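Local coordinates for protein glycosyl transferase family 8 (Streptococcus pneumoniae, PDB 5GVW) that transfers galactose from UDP-galactose to the terminal glucose of the already glycosylated serine-rich repeat protein PsrP, the third step of its O-glycosylation, at residues A[9-14]-A[102-107]; A[282-287]-A[348-353]; A[344-349]-A[367-372]. All coordinates share one frame; numbering follows the deposited sequence.

Contact 1. Residues A[9-14]-A[102-107]; sequences VFAGDY and VLYLDS. With MN (manganese (II) ion), chain E.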
ATOM      1  N   VAL A   9     -12.756   1.355 -16.307  1.00 35.59           N
ATOM      2  CA  VAL A   9     -11.907   2.505 -16.001  1.00 35.94           C
ATOM      3  C   VAL A   9     -12.000   2.803 -14.496  1.00 36.36           C
ATOM      4  O   VAL A   9     -13.101   2.871 -13.939  1.00 40.74           O
ATOM      5  CB  VAL A   9     -12.218   3.728 -16.895  1.00 36.12           C
ATOM      6  CG1 VAL A   9     -13.690   4.115 -16.866  1.00 39.02           C
ATOM      7  CG2 VAL A   9     -11.370   4.920 -16.498  1.00 37.72           C
ATOM      8  N   PHE A  10     -10.832   2.866 -13.851  1.00 32.71           N
ATOM      9  CA  PHE A  10     -10.665   3.365 -12.503  1.00 32.25           C
ATOM     10  C   PHE A  10      -9.931   4.693 -12.604  1.00 32.25           C
ATOM     11  O   PHE A  10      -9.293   4.984 -13.621  1.00 36.43           O
ATOM     12  CB  PHE A  10      -9.808   2.444 -11.635  1.00 31.84           C
ATOM     13  CG  PHE A  10     -10.400   1.099 -11.382  1.00 31.22           C
ATOM     14  CD1 PHE A  10     -10.219   0.065 -12.283  1.00 30.89           C
ATOM     15  CD2 PHE A  10     -11.114   0.847 -10.228  1.00 33.27           C
ATOM     16  CE1 PHE A  10     -10.749  -1.195 -12.054  1.00 29.16           C
ATOM     17  CE2 PHE A  10     -11.642  -0.419  -9.978  1.00 31.92           C
ATOM     18  CZ  PHE A  10     -11.454  -1.436 -10.900  1.00 30.91           C
ATOM     19  N   ALA A  11     -10.016   5.472 -11.539  1.00 30.40           N
ATOM     20  CA  ALA A  11      -9.368   6.749 -11.445  1.00 31.70           C
ATOM     21  C   ALA A  11      -8.874   6.953 -10.031  1.00 34.06           C
ATOM     22  O   ALA A  11      -9.678   7.067  -9.099  1.00 34.44           O
ATOM     23  CB  ALA A  11     -10.324   7.856 -11.817  1.00 31.73           C
ATOM     24  N   GLY A  12      -7.552   6.983  -9.857  1.00 34.82           N
ATOM     25  CA  GLY A  12      -7.002   7.402  -8.565  1.00 36.83           C
ATOM     26  C   GLY A  12      -5.502   7.548  -8.489  1.00 35.12           C
ATOM     27  O   GLY A  12      -4.800   6.882  -9.207  1.00 36.08           O
ATOM     28  N   ASP A  13      -5.030   8.413  -7.594  1.00 37.45           N
ATOM     29  CA  ASP A  13      -3.587   8.660  -7.409  1.00 38.05           C
ATOM     30  C   ASP A  13      -2.844   7.576  -6.594  1.00 37.60           C
ATOM     31  O   ASP A  13      -3.431   6.563  -6.212  1.00 34.46           O
ATOM     32  CB  ASP A  13      -3.346  10.085  -6.884  1.00 38.77           C
ATOM     33  CG  ASP A  13      -3.149  11.107  -8.035  1.00 43.88           C
ATOM     34  OD1 ASP A  13      -3.172  10.684  -9.234  1.00 40.98           O
ATOM     35  OD2 ASP A  13      -2.964  12.328  -7.740  1.00 48.55           O
ATOM     36  N   TYR A  14      -1.534   7.763  -6.415  1.00 36.03           N
ATOM     37  CA  TYR A  14      -0.658   6.739  -5.842  1.00 34.65           C
ATOM     38  C   TYR A  14      -1.022   6.442  -4.395  1.00 35.35           C
ATOM     39  O   TYR A  14      -1.066   5.247  -4.003  1.00 32.45           O
ATOM     40  CB  TYR A  14       0.823   7.161  -5.968  1.00 34.76           C
ATOM     41  CG  TYR A  14       1.897   6.123  -5.652  1.00 33.31           C
ATOM     42  CD1 TYR A  14       1.676   4.750  -5.798  1.00 35.46           C
ATOM     43  CD2 TYR A  14       3.169   6.532  -5.263  1.00 32.96           C
ATOM     44  CE1 TYR A  14       2.697   3.824  -5.539  1.00 35.55           C
ATOM     45  CE2 TYR A  14       4.180   5.623  -5.004  1.00 32.72           C
ATOM     46  CZ  TYR A  14       3.942   4.276  -5.152  1.00 34.25           C
ATOM     47  OH  TYR A  14       4.937   3.365  -4.900  1.00 36.64           O
ATOM     48  N   VAL A 102     -18.013   1.848 -21.691  1.00 45.55           N
ATOM     49  CA  VAL A 102     -17.088   1.567 -20.577  1.00 45.55           C
ATOM     50  C   VAL A 102     -17.756   1.623 -19.184  1.00 45.25           C
ATOM     51  O   VAL A 102     -18.597   2.493 -18.928  1.00 43.09           O
ATOM     52  CB  VAL A 102     -15.867   2.500 -20.602  1.00 44.02           C
ATOM     53  CG1 VAL A 102     -16.242   3.947 -20.290  1.00 44.27           C
ATOM     54  CG2 VAL A 102     -14.799   2.016 -19.631  1.00 47.38           C
ATOM     55  N   LEU A 103     -17.329   0.718 -18.292  1.00 43.18           N
ATOM     56  CA  LEU A 103     -17.761   0.691 -16.879  1.00 40.99           C
ATOM     57  C   LEU A 103     -16.797   1.499 -15.993  1.00 40.72           C
ATOM     58  O   LEU A 103     -15.654   1.094 -15.815  1.00 46.45           O
ATOM     59  CB  LEU A 103     -17.833  -0.775 -16.379  1.00 39.61           C
ATOM     60  CG  LEU A 103     -18.349  -1.015 -14.944  1.00 40.12           C
ATOM     61  CD1 LEU A 103     -19.722  -0.401 -14.720  1.00 39.68           C
ATOM     62  CD2 LEU A 103     -18.407  -2.496 -14.590  1.00 39.72           C
ATOM     63  N   TYR A 104     -17.219   2.643 -15.460  1.00 37.59           N
ATOM     64  CA  TYR A 104     -16.389   3.340 -14.466  1.00 36.12           C
ATOM     65  C   TYR A 104     -16.572   2.708 -13.082  1.00 39.29           C
ATOM     66  O   TYR A 104     -17.695   2.323 -12.709  1.00 40.06           O
ATOM     67  CB  TYR A 104     -16.718   4.827 -14.349  1.00 34.24           C
ATOM     68  CG  TYR A 104     -16.037   5.410 -13.140  1.00 32.94           C
ATOM     69  CD1 TYR A 104     -14.682   5.769 -13.173  1.00 32.17           C
ATOM     70  CD2 TYR A 104     -16.707   5.485 -11.930  1.00 32.72           C
ATOM     71  CE1 TYR A 104     -14.042   6.267 -12.045  1.00 30.32           C
ATOM     72  CE2 TYR A 104     -16.080   5.962 -10.797  1.00 33.29           C
ATOM     73  CZ  TYR A 104     -14.754   6.369 -10.847  1.00 31.66           C
ATOM     74  OH  TYR A 104     -14.176   6.842  -9.676  1.00 28.26           O
ATOM     75  N   LEU A 105     -15.478   2.658 -12.315  1.00 38.12           N
ATOM     76  CA  LEU A 105     -15.496   2.138 -10.942  1.00 36.47           C
ATOM     77  C   LEU A 105     -14.628   2.979  -9.990  1.00 36.30           C
ATOM     78  O   LEU A 105     -13.436   3.226 -10.231  1.00 38.58           O
ATOM     79  CB  LEU A 105     -15.034   0.665 -10.874  1.00 34.37           C
ATOM     80  CG  LEU A 105     -15.756  -0.471 -11.602  1.00 34.44           C
ATOM     81  CD1 LEU A 105     -15.032  -1.798 -11.397  1.00 35.32           C
ATOM     82  CD2 LEU A 105     -17.188  -0.644 -11.156  1.00 35.32           C
ATOM     83  N   ASP A 106     -15.249   3.407  -8.897  1.00 37.16           N
ATOM     84  CA  ASP A 106     -14.545   3.870  -7.700  1.00 35.51           C
ATOM     85  C   ASP A 106     -13.614   2.784  -7.199  1.00 35.07           C
ATOM     86  O   ASP A 106     -13.842   1.586  -7.473  1.00 33.00           O
ATOM     87  CB  ASP A 106     -15.550   4.227  -6.605  1.00 37.46           C
ATOM     88  CG  ASP A 106     -15.865   5.719  -6.541  1.00 37.64           C
ATOM     89  OD1 ASP A 106     -15.537   6.467  -7.479  1.00 33.94           O
ATOM     90  OD2 ASP A 106     -16.461   6.130  -5.520  1.00 42.92           O
ATOM     91  N   SER A 107     -12.555   3.207  -6.500  1.00 34.20           N
ATOM     92  CA  SER A 107     -11.521   2.283  -5.973  1.00 35.63           C
ATOM     93  C   SER A 107     -11.762   1.842  -4.504  1.00 36.80           C
ATOM     94  O   SER A 107     -11.067   0.957  -3.986  1.00 34.10           O
ATOM     95  CB  SER A 107     -10.125   2.882  -6.159  1.00 35.61           C
ATOM     96  OG  SER A 107     -10.087   4.235  -5.758  1.00 39.84           O
TER
HETATM   97 MN    MN E 501     -16.433   6.497  -3.079  1.00 79.19          MN
HETATM   98  O   HOH W   1     -10.021   6.693  -6.224  1.00 37.13           O
HETATM   99  O   HOH W   2     -17.078   8.842  -2.496  1.00 33.50           O
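Phe10 has CG trans to its own carbonyl carbon (chi1 -65°) and Leu105 does the same, which lays the two side chains side by side on one face of the mixed sheet of a GT-A nucleotide-binding domain, where strands 6-11 and 101-105 run parallel. There Phe10 CZ meets Leu105 CD1 at 3.6 Å, and helix 17-30 covers the ring through Ala23, Met24 and Leu27. Between the strands, Val9 N donates to Leu103 O at 3.0 Å and Val9 O accepts Leu105 N at 2.9 Å, so both backbone polar atoms of Val9 are held. On the other face Val9 CG1 touches Val102 CG2, the two side chains crossing at about a right angle, and Ala11 CB packs against the edge of the Tyr104 ring at CE1.

Beyond the last paired residues the chains separate into the manganese site and the expected UDP site. Asp106, from the Asp-Ser-Asp sequence, the DXD motif of this family, binds the manganese ion through OD2 at 2.5 Å; Asp108 and His227 are the other protein ligands expected there. Asp106 OD1 is held by Arg90 in a salt bridge and by Tyr104, a second-shell residue that fixes how the carboxylate is turned. A water donates to Ala11 O and lies doubtfully close to Ser107 OG. The Tyr104 OH donates to the anti lone pair of Asp106 OD1 over 2.6 Å.

Contact 2. Residues A[282-287]-A[348-353]; sequences NLTNSW and DLNHDR
Segments 282-287 and 348-353 approach to 5.2 Å between Thr284 CA and Asn350 CA, yet no backbone-to-backbone bond joins the two. Asn350 fills the middle instead. With CG set between its backbone N and carbonyl carbon (chi1 58°), its OD1 accepts a weak but nearly straight bond from Asn282 ND2 at 3.3 Å. The two amide planes stand 52° apart. Asn282 ND2 is also bonded to Leu347 O, whereas Asn282 OD1 is buried without a partner. A water donates to Leu283 O at 3.1 Å and weakly accepts from Asn350 ND2. Thr284 OG1 packs on Asn350 CB at 3.2 Å and donates to Ser286 O on a lone pair in the carbonyl plane, a bond within segment 282-287.

Toward the exposed end, Asn285 OD1 lies 3.3 Å from Arg353 CG, and Ser286 OG, bonded to Cys288 N, comes to 3.7 Å from His351 CB. His351 forms the centre of an inverse gamma turn, and its NE2 is held by Glu290. This is a meeting of loops at the C-terminal edge of a parallel alpha/beta sheet, where two neighbouring strands end.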
ATOM      1  N   ASN A 282      19.625  10.682 -22.836  1.00 35.87           N
ATOM      2  CA  ASN A 282      19.757  12.095 -23.153  1.00 37.66           C
ATOM      3  C   ASN A 282      19.770  12.892 -21.861  1.00 37.57           C
ATOM      4  O   ASN A 282      19.061  12.557 -20.923  1.00 38.58           O
ATOM      5  CB  ASN A 282      18.589  12.577 -24.033  1.00 37.01           C
ATOM      6  CG  ASN A 282      18.657  14.075 -24.328  1.00 37.17           C
ATOM      7  OD1 ASN A 282      17.867  14.865 -23.802  1.00 35.55           O
ATOM      8  ND2 ASN A 282      19.646  14.476 -25.133  1.00 36.79           N
ATOM      9  N   LEU A 283      20.595  13.928 -21.815  1.00 36.86           N
ATOM     10  CA  LEU A 283      20.494  14.930 -20.781  1.00 39.99           C
ATOM     11  C   LEU A 283      19.952  16.195 -21.441  1.00 41.47           C
ATOM     12  O   LEU A 283      20.457  16.631 -22.470  1.00 43.79           O
ATOM     13  CB  LEU A 283      21.868  15.177 -20.140  1.00 43.13           C
ATOM     14  CG  LEU A 283      22.021  16.454 -19.294  1.00 44.31           C
ATOM     15  CD1 LEU A 283      21.365  16.271 -17.935  1.00 47.04           C
ATOM     16  CD2 LEU A 283      23.477  16.844 -19.125  1.00 44.97           C
ATOM     17  N   THR A 284      18.959  16.805 -20.814  1.00 40.50           N
ATOM     18  CA  THR A 284      18.272  17.945 -21.372  1.00 38.25           C
ATOM     19  C   THR A 284      18.235  19.075 -20.369  1.00 38.76           C
ATOM     20  O   THR A 284      18.191  18.838 -19.159  1.00 37.68           O
ATOM     21  CB  THR A 284      16.825  17.563 -21.762  1.00 39.39           C
ATOM     22  OG1 THR A 284      16.209  18.628 -22.502  1.00 36.71           O
ATOM     23  CG2 THR A 284      15.969  17.211 -20.515  1.00 36.64           C
ATOM     24  N   ASN A 285      18.235  20.295 -20.890  1.00 38.97           N
ATOM     25  CA  ASN A 285      17.945  21.499 -20.127  1.00 43.69           C
ATOM     26  C   ASN A 285      16.730  22.222 -20.735  1.00 44.42           C
ATOM     27  O   ASN A 285      16.518  23.427 -20.515  1.00 45.67           O
ATOM     28  CB  ASN A 285      19.182  22.417 -20.099  1.00 49.63           C
ATOM     29  CG  ASN A 285      19.111  23.510 -19.024  1.00 54.26           C
ATOM     30  OD1 ASN A 285      19.273  24.699 -19.318  1.00 56.22           O
ATOM     31  ND2 ASN A 285      18.899  23.111 -17.775  1.00 58.81           N
ATOM     32  N   SER A 286      15.908  21.484 -21.482  1.00 41.53           N
ATOM     33  CA  SER A 286      14.668  22.040 -21.997  1.00 40.45           C
ATOM     34  C   SER A 286      13.556  21.023 -21.973  1.00 40.29           C
ATOM     35  O   SER A 286      13.775  19.818 -21.956  1.00 44.72           O
ATOM     36  CB  SER A 286      14.861  22.609 -23.425  1.00 44.31           C
ATOM     37  OG  SER A 286      14.525  21.691 -24.460  1.00 41.52           O
ATOM     38  N   TRP A 287      12.341  21.532 -22.013  1.00 41.70           N
ATOM     39  CA  TRP A 287      11.145  20.703 -22.212  1.00 40.90           C
ATOM     40  C   TRP A 287      11.096  19.900 -23.535  1.00 39.84           C
ATOM     41  O   TRP A 287      10.472  18.837 -23.600  1.00 39.62           O
ATOM     42  CB  TRP A 287       9.901  21.595 -22.070  1.00 40.89           C
ATOM     43  CG  TRP A 287       9.680  22.599 -23.181  1.00 42.63           C
ATOM     44  CD1 TRP A 287      10.051  23.917 -23.190  1.00 43.46           C
ATOM     45  CD2 TRP A 287       9.008  22.356 -24.434  1.00 42.55           C
ATOM     46  NE1 TRP A 287       9.673  24.505 -24.384  1.00 45.71           N
ATOM     47  CE2 TRP A 287       9.022  23.572 -25.158  1.00 43.99           C
ATOM     48  CE3 TRP A 287       8.392  21.225 -25.009  1.00 40.73           C
ATOM     49  CZ2 TRP A 287       8.445  23.692 -26.427  1.00 41.46           C
ATOM     50  CZ3 TRP A 287       7.829  21.338 -26.271  1.00 40.19           C
ATOM     51  CH2 TRP A 287       7.863  22.568 -26.968  1.00 41.37           C
ATOM     52  N   ASP A 348      21.309  12.814 -28.899  1.00 38.56           N
ATOM     53  CA  ASP A 348      21.502  14.238 -28.582  1.00 40.67           C
ATOM     54  C   ASP A 348      20.308  14.973 -29.195  1.00 43.60           C
ATOM     55  O   ASP A 348      20.410  15.546 -30.275  1.00 47.18           O
ATOM     56  CB  ASP A 348      22.853  14.755 -29.109  1.00 39.62           C
ATOM     57  CG  ASP A 348      23.117  16.213 -28.736  1.00 40.57           C
ATOM     58  OD1 ASP A 348      22.354  16.786 -27.953  1.00 39.74           O
ATOM     59  OD2 ASP A 348      24.082  16.809 -29.249  1.00 43.03           O
ATOM     60  N   LEU A 349      19.178  14.897 -28.497  1.00 41.87           N
ATOM     61  CA  LEU A 349      17.888  15.414 -28.954  1.00 39.64           C
ATOM     62  C   LEU A 349      17.441  16.710 -28.265  1.00 40.12           C
ATOM     63  O   LEU A 349      16.462  17.307 -28.690  1.00 41.26           O
ATOM     64  CB  LEU A 349      16.794  14.353 -28.755  1.00 38.19           C
ATOM     65  CG  LEU A 349      17.116  12.921 -29.162  1.00 37.96           C
ATOM     66  CD1 LEU A 349      16.012  11.933 -28.842  1.00 35.45           C
ATOM     67  CD2 LEU A 349      17.400  12.902 -30.634  1.00 41.22           C
ATOM     68  N   ASN A 350      18.115  17.150 -27.210  1.00 42.44           N
ATOM     69  CA  ASN A 350      17.613  18.330 -26.466  1.00 44.74           C
ATOM     70  C   ASN A 350      17.789  19.601 -27.289  1.00 43.04           C
ATOM     71  O   ASN A 350      18.637  19.651 -28.154  1.00 38.35           O
ATOM     72  CB  ASN A 350      18.198  18.471 -25.045  1.00 44.11           C
ATOM     73  CG  ASN A 350      19.714  18.574 -25.017  1.00 44.85           C
ATOM     74  OD1 ASN A 350      20.417  17.701 -25.517  1.00 41.06           O
ATOM     75  ND2 ASN A 350      20.228  19.635 -24.379  1.00 49.65           N
ATOM     76  N   HIS A 351      16.970  20.603 -27.001  1.00 46.44           N
ATOM     77  CA  HIS A 351      16.834  21.783 -27.833  1.00 51.62           C
ATOM     78  C   HIS A 351      17.669  22.926 -27.276  1.00 57.44           C
ATOM     79  O   HIS A 351      17.173  23.922 -26.748  1.00 53.63           O
ATOM     80  CB  HIS A 351      15.361  22.168 -28.048  1.00 51.02           C
ATOM     81  CG  HIS A 351      14.760  21.581 -29.291  1.00 52.50           C
ATOM     82  ND1 HIS A 351      14.328  22.354 -30.344  1.00 54.04           N
ATOM     83  CD2 HIS A 351      14.525  20.295 -29.652  1.00 54.75           C
ATOM     84  CE1 HIS A 351      13.843  21.572 -31.293  1.00 53.08           C
ATOM     85  NE2 HIS A 351      13.955  20.318 -30.901  1.00 49.26           N
ATOM     86  N   ASP A 352      18.972  22.722 -27.421  1.00 71.03           N
ATOM     87  CA  ASP A 352      20.001  23.754 -27.319  1.00 73.42           C
ATOM     88  C   ASP A 352      19.940  24.574 -26.045  1.00 67.54           C
ATOM     89  O   ASP A 352      18.889  25.015 -25.579  1.00 64.55           O
ATOM     90  CB  ASP A 352      20.003  24.654 -28.570  1.00 83.87           C
ATOM     91  CG  ASP A 352      20.280  23.871 -29.855  1.00 81.51           C
ATOM     92  OD1 ASP A 352      21.466  23.537 -30.094  1.00 80.81           O
ATOM     93  OD2 ASP A 352      19.310  23.592 -30.609  1.00 74.03           O
ATOM     94  N   ARG A 353      21.140  24.896 -25.621  1.00 70.20           N
ATOM     95  CA  ARG A 353      21.563  24.964 -24.239  1.00 69.74           C
ATOM     96  C   ARG A 353      21.980  23.533 -23.944  1.00 62.93           C
ATOM     97  O   ARG A 353      21.339  22.808 -23.196  1.00 64.95           O
ATOM     98  CB  ARG A 353      20.520  25.523 -23.267  1.00 74.51           C
ATOM     99  CG  ARG A 353      21.102  25.809 -21.884  1.00 82.82           C
ATOM    100  CD  ARG A 353      22.262  26.814 -21.881  1.00 82.71           C
ATOM    101  NE  ARG A 353      22.827  26.937 -20.538  1.00 81.43           N
ATOM    102  CZ  ARG A 353      23.805  26.181 -20.023  1.00 80.18           C
ATOM    103  NH1 ARG A 353      24.406  25.212 -20.723  1.00 82.12           N
ATOM    104  NH2 ARG A 353      24.197  26.405 -18.774  1.00 76.00           N
TER
HETATM  105  O   HOH W   3      22.930  18.026 -23.669  1.00 33.63           O

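Contact 3. Residues A[344-349]-A[367-372]; sequences DLYLDL and KPMIAF
Leu345 and Leu347 close on Ile370 in the tightly packed part of the contact: Leu347 CD2 lies beside Ile370 CG1 at 3.7 Å, while the Leu345 side chain crosses Ile370 at about a right angle, touching with CD2. Ile370 CG1 sits between its backbone N and carbonyl carbon (chi1 62°), the position from which it reaches both leucines, and Met397 of helix 395-403 packs on it. Three bonds join the parallel strands: Tyr346 N to Pro368 O, Ile370 N to Tyr346 O, and Asp348 N to Ile370 O at 2.9 Å. On the opposite face Met369 runs alongside Tyr346, its SD 4.9 Å from the ring centroid in an oblique Met-aromatic contact under helix 356-364. There Asp348 OD1 pairs with Lys354 in a salt bridge and OD2 is hydrogen-bonded to Tyr359 and Tyr385. Farther along, Leu349 CD2 meets Phe372 CD2 at 3.6 Å.

The N-terminal end is looser and partly exposed. Pro368 CG touches Asp344 O at 3.3 Å, while the Lys367 amine bonds to Ser343 O and Ile341 O, and the Asp344 carboxylate to Gln279 N. Adjacent parallel strands with helix 356-364 between them in the chain make a beta-alpha-beta crossover of a Rossmann-like sheet.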
ATOM      1  N   ASP A 344      23.872   2.018 -24.326  1.00 44.57           N
ATOM      2  CA  ASP A 344      24.439   1.766 -25.648  1.00 45.86           C
ATOM      3  C   ASP A 344      24.666   2.984 -26.557  1.00 44.39           C
ATOM      4  O   ASP A 344      25.695   3.038 -27.230  1.00 47.56           O
ATOM      5  CB  ASP A 344      23.574   0.734 -26.362  1.00 46.14           C
ATOM      6  CG  ASP A 344      23.528  -0.594 -25.606  1.00 49.91           C
ATOM      7  OD1 ASP A 344      24.622  -1.182 -25.403  1.00 51.62           O
ATOM      8  OD2 ASP A 344      22.416  -1.049 -25.227  1.00 48.75           O
ATOM      9  N   LEU A 345      23.730   3.945 -26.552  1.00 43.10           N
ATOM     10  CA  LEU A 345      23.671   5.076 -27.520  1.00 42.05           C
ATOM     11  C   LEU A 345      23.266   6.381 -26.841  1.00 40.06           C
ATOM     12  O   LEU A 345      22.357   6.379 -26.031  1.00 43.15           O
ATOM     13  CB  LEU A 345      22.617   4.776 -28.585  1.00 42.06           C
ATOM     14  CG  LEU A 345      22.762   5.152 -30.065  1.00 42.59           C
ATOM     15  CD1 LEU A 345      21.425   4.919 -30.767  1.00 39.63           C
ATOM     16  CD2 LEU A 345      23.278   6.562 -30.292  1.00 42.82           C
ATOM     17  N   TYR A 346      23.932   7.488 -27.145  1.00 37.92           N
ATOM     18  CA  TYR A 346      23.477   8.790 -26.659  1.00 37.36           C
ATOM     19  C   TYR A 346      22.657   9.456 -27.769  1.00 40.78           C
ATOM     20  O   TYR A 346      23.132   9.562 -28.897  1.00 41.91           O
ATOM     21  CB  TYR A 346      24.645   9.669 -26.252  1.00 36.56           C
ATOM     22  CG  TYR A 346      24.207  10.931 -25.550  1.00 37.34           C
ATOM     23  CD1 TYR A 346      23.958  12.088 -26.266  1.00 36.09           C
ATOM     24  CD2 TYR A 346      23.997  10.955 -24.175  1.00 34.91           C
ATOM     25  CE1 TYR A 346      23.537  13.234 -25.627  1.00 38.44           C
ATOM     26  CE2 TYR A 346      23.562  12.102 -23.537  1.00 33.23           C
ATOM     27  CZ  TYR A 346      23.331  13.236 -24.257  1.00 36.01           C
ATOM     28  OH  TYR A 346      22.892  14.410 -23.647  1.00 38.66           O
ATOM     29  N   LEU A 347      21.420   9.870 -27.464  1.00 38.24           N
ATOM     30  CA  LEU A 347      20.577  10.556 -28.434  1.00 34.39           C
ATOM     31  C   LEU A 347      20.637  12.022 -28.087  1.00 33.57           C
ATOM     32  O   LEU A 347      20.119  12.435 -27.080  1.00 32.51           O
ATOM     33  CB  LEU A 347      19.151  10.030 -28.353  1.00 35.38           C
ATOM     34  CG  LEU A 347      19.001   8.516 -28.532  1.00 36.28           C
ATOM     35  CD1 LEU A 347      17.539   8.135 -28.379  1.00 36.77           C
ATOM     36  CD2 LEU A 347      19.499   8.015 -29.877  1.00 36.28           C
ATOM     37  N   ASP A 348      21.309  12.814 -28.899  1.00 38.56           N
ATOM     38  CA  ASP A 348      21.502  14.238 -28.582  1.00 40.67           C
ATOM     39  C   ASP A 348      20.308  14.973 -29.195  1.00 43.60           C
ATOM     40  O   ASP A 348      20.410  15.546 -30.275  1.00 47.18           O
ATOM     41  CB  ASP A 348      22.853  14.755 -29.109  1.00 39.62           C
ATOM     42  CG  ASP A 348      23.117  16.213 -28.736  1.00 40.57           C
ATOM     43  OD1 ASP A 348      22.354  16.786 -27.953  1.00 39.74           O
ATOM     44  OD2 ASP A 348      24.082  16.809 -29.249  1.00 43.03           O
ATOM     45  N   LEU A 349      19.178  14.897 -28.497  1.00 41.87           N
ATOM     46  CA  LEU A 349      17.888  15.414 -28.954  1.00 39.64           C
ATOM     47  C   LEU A 349      17.441  16.710 -28.265  1.00 40.12           C
ATOM     48  O   LEU A 349      16.462  17.307 -28.690  1.00 41.26           O
ATOM     49  CB  LEU A 349      16.794  14.353 -28.755  1.00 38.19           C
ATOM     50  CG  LEU A 349      17.116  12.921 -29.162  1.00 37.96           C
ATOM     51  CD1 LEU A 349      16.012  11.933 -28.842  1.00 35.45           C
ATOM     52  CD2 LEU A 349      17.400  12.902 -30.634  1.00 41.22           C
ATOM     53  N   LYS A 367      31.139   6.510 -26.352  1.00 45.91           N
ATOM     54  CA  LYS A 367      29.768   6.165 -26.656  1.00 44.89           C
ATOM     55  C   LYS A 367      29.381   6.762 -27.996  1.00 41.67           C
ATOM     56  O   LYS A 367      29.599   7.962 -28.227  1.00 39.58           O
ATOM     57  CB  LYS A 367      28.821   6.707 -25.571  1.00 46.39           C
ATOM     58  CG  LYS A 367      28.882   6.002 -24.217  1.00 44.76           C
ATOM     59  CD  LYS A 367      28.454   4.538 -24.251  1.00 42.59           C
ATOM     60  CE  LYS A 367      28.906   3.843 -22.969  1.00 42.17           C
ATOM     61  NZ  LYS A 367      28.413   2.444 -22.853  1.00 40.85           N
ATOM     62  N   PRO A 368      28.796   5.943 -28.889  1.00 39.97           N
ATOM     63  CA  PRO A 368      28.258   6.571 -30.099  1.00 42.49           C
ATOM     64  C   PRO A 368      27.204   7.646 -29.764  1.00 39.88           C
ATOM     65  O   PRO A 368      26.533   7.561 -28.739  1.00 40.08           O
ATOM     66  CB  PRO A 368      27.619   5.391 -30.851  1.00 43.83           C
ATOM     67  CG  PRO A 368      27.351   4.367 -29.809  1.00 42.72           C
ATOM     68  CD  PRO A 368      28.494   4.503 -28.847  1.00 41.35           C
ATOM     69  N   MET A 369      27.076   8.656 -30.604  1.00 37.99           N
ATOM     70  CA  MET A 369      26.121   9.724 -30.345  1.00 37.18           C
ATOM     71  C   MET A 369      25.536  10.140 -31.671  1.00 38.75           C
ATOM     72  O   MET A 369      26.292  10.430 -32.580  1.00 42.49           O
ATOM     73  CB  MET A 369      26.815  10.893 -29.666  1.00 36.25           C
ATOM     74  CG  MET A 369      25.981  12.154 -29.543  1.00 36.09           C
ATOM     75  SD  MET A 369      26.758  13.435 -28.529  1.00 39.46           S
ATOM     76  CE  MET A 369      28.365  13.569 -29.326  1.00 40.48           C
ATOM     77  N   ILE A 370      24.202  10.139 -31.773  1.00 37.68           N
ATOM     78  CA  ILE A 370      23.485  10.607 -32.953  1.00 36.59           C
ATOM     79  C   ILE A 370      22.593  11.823 -32.646  1.00 36.82           C
ATOM     80  O   ILE A 370      22.368  12.184 -31.475  1.00 36.73           O
ATOM     81  CB  ILE A 370      22.680   9.472 -33.638  1.00 37.68           C
ATOM     82  CG1 ILE A 370      21.606   8.908 -32.722  1.00 37.11           C
ATOM     83  CG2 ILE A 370      23.631   8.368 -34.098  1.00 40.68           C
ATOM     84  CD1 ILE A 370      20.765   7.839 -33.385  1.00 37.35           C
ATOM     85  N   ALA A 371      22.117  12.470 -33.708  1.00 33.93           N
ATOM     86  CA  ALA A 371      21.206  13.598 -33.572  1.00 35.75           C
ATOM     87  C   ALA A 371      20.289  13.785 -34.772  1.00 37.20           C
ATOM     88  O   ALA A 371      20.411  13.097 -35.795  1.00 40.68           O
ATOM     89  CB  ALA A 371      21.971  14.889 -33.276  1.00 35.09           C
ATOM     90  N   PHE A 372      19.305  14.654 -34.570  1.00 35.75           N
ATOM     91  CA  PHE A 372      18.499  15.209 -35.640  1.00 36.42           C
ATOM     92  C   PHE A 372      19.178  16.452 -36.169  1.00 34.99           C
ATOM     93  O   PHE A 372      19.775  17.187 -35.398  1.00 31.66           O
ATOM     94  CB  PHE A 372      17.067  15.557 -35.173  1.00 36.30           C
ATOM     95  CG  PHE A 372      16.203  14.357 -34.918  1.00 38.36           C
ATOM     96  CD1 PHE A 372      15.859  13.495 -35.959  1.00 40.12           C
ATOM     97  CD2 PHE A 372      15.726  14.078 -33.642  1.00 37.30           C
ATOM     98  CE1 PHE A 372      15.065  12.373 -35.718  1.00 40.71           C
ATOM     99  CE2 PHE A 372      14.940  12.962 -33.405  1.00 37.47           C
ATOM    100  CZ  PHE A 372      14.606  12.111 -34.438  1.00 37.95           C
TER

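Overall arrangement
From the N terminus, contact 1 closes first: after 87 residues that include helices 17-30 and 45-57, strand 101-105 comes back beside strand 6-11 in the mixed sheet that carries the manganese site. After further strands of that sheet, the chain goes on to a separate parallel sheet, where the centres of contact 2 and contact 3 lie about 35 Å and about 39 Å from that of contact 1. Contact 2 spans 60 residues between strand 278-283 and the loop after strand 345-348. Contact 3 opens on strand 345-348 just before contact 2 closes, shares Asp348 and Leu349 with it, and closes a short crossover through helix 356-364. Together they tie strands 278-283, 345-348 and 369-372, adjacent in that sheet.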